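Local coordinates for protein Gp26 (Listeria phage P40, PDB 4JZ5) that probably hydrolyses the peptidoglycan of Listeria cell walls as a phage endolysin, through a catalytic domain of glycosyl hydrolase family 25, at residues Ser51-Gly54 and Thr55-Asp59; Glu131-Arg134 and Phe135-His138. All coordinates share one frame; numbering follows the deposited sequence.

Contact 1 of 2, residues Ser51-Gly54 and Thr55-Asp59; sequences SSNG and TQKYD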
loop_
_atom_site.group_PDB
_atom_site.type_symbol
_atom_site.label_atom_id
_atom_site.label_comp_id
_atom_site.label_asym_id
_atom_site.label_seq_id
_atom_site.Cartn_x
_atom_site.Cartn_y
_atom_site.Cartn_z
ATOM N N SER A 51 3.119 -7.126 -0.357
ATOM C CA SER A 51 4.152 -7.965 0.218
ATOM C C SER A 51 3.700 -9.385 0.509
ATOM O O SER A 51 4.458 -10.337 0.324
ATOM C CB SER A 51 4.649 -7.350 1.523
ATOM O OG SER A 51 3.618 -7.218 2.489
ATOM N N SER A 52 2.469 -9.519 0.999
ATOM C CA SER A 52 2.070 -10.718 1.702
ATOM C C SER A 52 0.583 -10.660 2.024
ATOM O O SER A 52 0.002 -9.580 2.128
ATOM C CB SER A 52 2.883 -10.858 2.996
ATOM O OG SER A 52 3.105 -9.606 3.625
ATOM N N ASN A 53 0.005 -11.843 2.179
ATOM C CA ASN A 53 -1.355 -12.055 2.660
ATOM C C ASN A 53 -1.258 -12.783 3.988
ATOM O O ASN A 53 -0.964 -13.987 4.029
ATOM C CB ASN A 53 -2.142 -12.953 1.707
ATOM C CG ASN A 53 -2.610 -12.244 0.456
ATOM O OD1 ASN A 53 -2.294 -11.083 0.214
ATOM N ND2 ASN A 53 -3.377 -12.952 -0.354
ATOM N N GLY A 54 -1.491 -12.063 5.079
ATOM C CA GLY A 54 -1.331 -12.650 6.397
ATOM C C GLY A 54 0.032 -13.300 6.575
ATOM O O GLY A 54 1.040 -12.806 6.081
ATOM N N THR A 55 0.041 -14.418 7.299
ATOM C CA THR A 55 1.190 -15.310 7.368
ATOM C C THR A 55 1.054 -16.445 6.354
ATOM O O THR A 55 1.868 -17.366 6.328
ATOM C CB THR A 55 1.346 -15.912 8.768
ATOM O OG1 THR A 55 0.086 -16.422 9.205
ATOM C CG2 THR A 55 1.845 -14.878 9.761
ATOM N N GLN A 56 0.033 -16.384 5.506
ATOM C CA GLN A 56 -0.254 -17.465 4.575
ATOM C C GLN A 56 0.798 -17.541 3.476
ATOM O O GLN A 56 1.269 -18.626 3.145
ATOM C CB GLN A 56 -1.635 -17.264 3.961
ATOM C CG GLN A 56 -2.058 -18.358 3.007
ATOM C CD GLN A 56 -3.462 -18.172 2.491
ATOM O OE1 GLN A 56 -4.070 -17.109 2.632
ATOM N NE2 GLN A 56 -3.998 -19.224 1.887
ATOM N N LYS A 57 1.167 -16.401 2.903
ATOM C CA LYS A 57 2.116 -16.389 1.798
ATOM C C LYS A 57 2.640 -14.986 1.557
ATOM O O LYS A 57 1.991 -13.989 1.898
ATOM C CB LYS A 57 1.446 -16.889 0.515
ATOM C CG LYS A 57 0.369 -15.955 0.004
ATOM C CD LYS A 57 -0.234 -16.442 -1.314
ATOM C CE LYS A 57 -1.155 -15.390 -1.916
ATOM N NZ LYS A 57 -1.952 -15.928 -3.052
ATOM N N TYR A 58 3.829 -14.914 0.976
ATOM C CA TYR A 58 4.262 -13.695 0.321
ATOM C C TYR A 58 3.546 -13.590 -1.012
ATOM O O TYR A 58 3.190 -14.600 -1.621
ATOM C CB TYR A 58 5.779 -13.691 0.128
ATOM C CG TYR A 58 6.490 -13.714 1.461
ATOM C CD1 TYR A 58 6.665 -12.547 2.194
ATOM C CD2 TYR A 58 6.927 -14.908 2.019
ATOM C CE1 TYR A 58 7.292 -12.568 3.433
ATOM C CE2 TYR A 58 7.562 -14.937 3.256
ATOM C CZ TYR A 58 7.734 -13.767 3.960
ATOM O OH TYR A 58 8.367 -13.811 5.189
ATOM N N ASP A 59 3.312 -12.374 -1.475
ATOM C CA ASP A 59 2.720 -12.200 -2.794
ATOM C C ASP A 59 3.635 -12.815 -3.846
ATOM O O ASP A 59 4.857 -12.614 -3.813
ATOM C CB ASP A 59 2.483 -10.722 -3.059
ATOM C CG ASP A 59 1.850 -10.470 -4.407
ATOM O OD1 ASP A 59 2.603 -10.448 -5.406
ATOM O OD2 ASP A 59 0.609 -10.306 -4.472
#
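Asn53 and Lys57 pair as the antiparallel hydrogen-bonded couple of a short hairpin, where Asn53 N donates to Lys57 O at 2.9 Å. Next to this pair Ser52 and Tyr58 form a non-hydrogen-bonded pair, close enough for Ser52 CA to touch Lys57 O at 3.3 Å. The buried end is closed by Asp59 N, which reaches Ser51 O (2.9 Å), while the same oxygen lies at the edge of the Tyr58 ring, 3.6 Å from CD1. The Asp59 carboxylate turns from the hairpin to a salt bridge with Arg50 and hydrogen bonds with Arg61 N and Lys30 N. At the other end Asn53 O receives Gln56 N at 3.0 Å and, weakly, Lys57 N at 3.4 Å; two residues opposite one make a classic beta bulge in this beta hairpin of strands 46-53 and 57-58. Gly54 takes the turn with positive phi (53°). The outer side is looser: Thr55 and Gln56 are exposed, and Lys57 runs extended alongside Asn53 to a salt bridge with Glu60. Tyr58, on the Ser52 face, leans on Met96 and Ser99 of helix 87-106 and makes a cation-pi contact with Lys103.

Contact 2 of 2, residues Glu131-Arg134 and Phe135-His138; sequences ECQR and FIDH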
loop_
_atom_site.group_PDB
_atom_site.type_symbol
_atom_site.label_atom_id
_atom_site.label_comp_id
_atom_site.label_asym_id
_atom_site.label_seq_id
_atom_site.Cartn_x
_atom_site.Cartn_y
_atom_site.Cartn_z
ATOM N N GLU A 131 -5.090 -3.547 17.621
ATOM C CA GLU A 131 -4.293 -4.537 16.920
ATOM C C GLU A 131 -3.578 -3.922 15.719
ATOM O O GLU A 131 -2.422 -4.247 15.465
ATOM C CB GLU A 131 -5.139 -5.746 16.538
ATOM C CG GLU A 131 -5.644 -6.526 17.759
ATOM C CD GLU A 131 -4.524 -7.062 18.617
ATOM O OE1 GLU A 131 -3.544 -7.593 18.081
ATOM O OE2 GLU A 131 -4.633 -6.936 19.850
ATOM N N CYS A 132 -4.234 -3.012 15.003
ATOM C CA CYS A 132 -3.552 -2.276 13.955
ATOM C C CYS A 132 -2.362 -1.524 14.540
ATOM O O CYS A 132 -1.301 -1.482 13.935
ATOM C CB CYS A 132 -4.503 -1.298 13.264
ATOM S SG CYS A 132 -5.650 -2.087 12.127
ATOM N N GLN A 133 -2.550 -0.908 15.705
ATOM C CA GLN A 133 -1.465 -0.171 16.338
ATOM C C GLN A 133 -0.291 -1.087 16.693
ATOM O O GLN A 133 0.870 -0.716 16.476
ATOM C CB GLN A 133 -1.945 0.563 17.592
ATOM C CG GLN A 133 -0.932 1.595 18.059
ATOM C CD GLN A 133 -0.862 2.743 17.094
ATOM O OE1 GLN A 133 -1.854 3.451 16.918
ATOM N NE2 GLN A 133 0.243 2.881 16.382
ATOM N N ARG A 134 -0.587 -2.262 17.246
ATOM C CA ARG A 134 0.466 -3.219 17.566
ATOM C C ARG A 134 1.256 -3.597 16.320
ATOM O O ARG A 134 2.492 -3.676 16.370
ATOM C CB ARG A 134 -0.106 -4.465 18.237
ATOM C CG ARG A 134 -0.728 -4.192 19.600
ATOM C CD ARG A 134 -1.314 -5.473 20.186
ATOM N NE ARG A 134 -0.262 -6.429 20.518
ATOM C CZ ARG A 134 -0.198 -7.692 20.116
ATOM N NH1 ARG A 134 -1.135 -8.234 19.357
ATOM N NH2 ARG A 134 0.842 -8.420 20.495
ATOM N N PHE A 135 0.560 -3.845 15.221
ATOM C CA PHE A 135 1.222 -4.180 13.966
ATOM C C PHE A 135 2.150 -3.058 13.507
ATOM O O PHE A 135 3.319 -3.291 13.205
ATOM C CB PHE A 135 0.146 -4.471 12.911
ATOM C CG PHE A 135 0.689 -4.805 11.540
ATOM C CD1 PHE A 135 1.157 -3.814 10.694
ATOM C CD2 PHE A 135 0.709 -6.122 11.095
ATOM C CE1 PHE A 135 1.654 -4.127 9.440
ATOM C CE2 PHE A 135 1.197 -6.441 9.835
ATOM C CZ PHE A 135 1.672 -5.437 9.012
ATOM N N ILE A 136 1.615 -1.852 13.442
ATOM C CA ILE A 136 2.352 -0.701 12.939
ATOM C C ILE A 136 3.547 -0.379 13.837
ATOM O O ILE A 136 4.653 -0.158 13.334
ATOM C CB ILE A 136 1.393 0.489 12.781
ATOM C CG1 ILE A 136 0.434 0.210 11.608
ATOM C CG2 ILE A 136 2.151 1.805 12.613
ATOM C CD1 ILE A 136 -0.728 1.163 11.530
ATOM N N ASP A 137 3.340 -0.382 15.149
ATOM C CA ASP A 137 4.434 -0.138 16.066
ATOM C C ASP A 137 5.543 -1.156 15.847
ATOM O O ASP A 137 6.731 -0.817 15.907
ATOM C CB ASP A 137 3.976 -0.282 17.512
ATOM C CG ASP A 137 3.027 0.819 17.981
ATOM O OD1 ASP A 137 2.828 1.816 17.276
ATOM O OD2 ASP A 137 2.492 0.665 19.105
ATOM N N HIS A 138 5.185 -2.420 15.657
ATOM C CA HIS A 138 6.201 -3.440 15.483
ATOM C C HIS A 138 7.017 -3.206 14.219
ATOM O O HIS A 138 8.249 -3.258 14.238
ATOM C CB HIS A 138 5.578 -4.834 15.486
ATOM C CG HIS A 138 6.589 -5.921 15.561
ATOM N ND1 HIS A 138 7.258 -6.212 16.728
ATOM C CD2 HIS A 138 7.074 -6.770 14.626
ATOM C CE1 HIS A 138 8.111 -7.197 16.507
ATOM N NE2 HIS A 138 8.016 -7.556 15.242
#
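Gln133 swings CG opposite its backbone N (chi1 -166°) and then bends at chi2 (69°), which carries its amide up the helix to Asp137, whose carboxylate leans back beside its own backbone N. Gln133 NE2 donates to Asp137 OD1 at 2.9 Å, arriving from above the carboxylate plane; the two flat groups are turned 30° apart. Gln133 CG sits on the same side of the carboxylate plane as NE2, 3.7 Å from Asp137 OD2. The amide has a second hold, since Gln133 OE1 accepts from Lys165 N, and this pair of bonds should fix its rotation. One residue further round, Arg134 bends at chi3 and sends its guanidinium back toward the preceding turn, where NH1 meets Glu131 OE1 edge-on at 2.8 Å, using the syn lone pair of the carboxylate in a salt bridge. Both partners are tied to the neighbouring helix 87-106, Glu131 OE1 through Thr90 and Arg134 NH1 through Gly87 O, and His138 follows on this side, its NE2 bonded to Asn95. Cys132, Phe135 and Ile136 turn inward onto Leu116 of strand 114-117, and CG1 of Ile136 rests 3.4 Å from Cys132 O. Backbone bonds from residue i+4 to i, such as Asp137 N to Gln133 O at 2.8 Å, carry the turns. This is an amphipathic alpha helix, the connecting helix 128-143 of a beta-alpha-beta unit between parallel strands 114-117 and 147-152.

How the contacts relate
Contact 1 closes before contact 2 opens along the chain; their centres lie about 17 Å apart, their nearest atoms about 7 Å. Contact 1 runs from buried Ser51, Ser52 and Asp59 to exposed Thr55 and Gln56; contact 2 has buried Cys132, Phe135 and Ile136 on its sheet side and exposed Asp137 on the outer one. Contact 1 adds a short antiparallel strand, 57-58, to the end of strand 46-53, held by main-chain bonds; in contact 2, on a helix packed against the same sheet, side-chain polar bonds supplement the main-chain ones. Helix 87-106 serves both. His80 of strand 76-81 also bridges them, bonding Gly54 O and meeting the ring of Phe135.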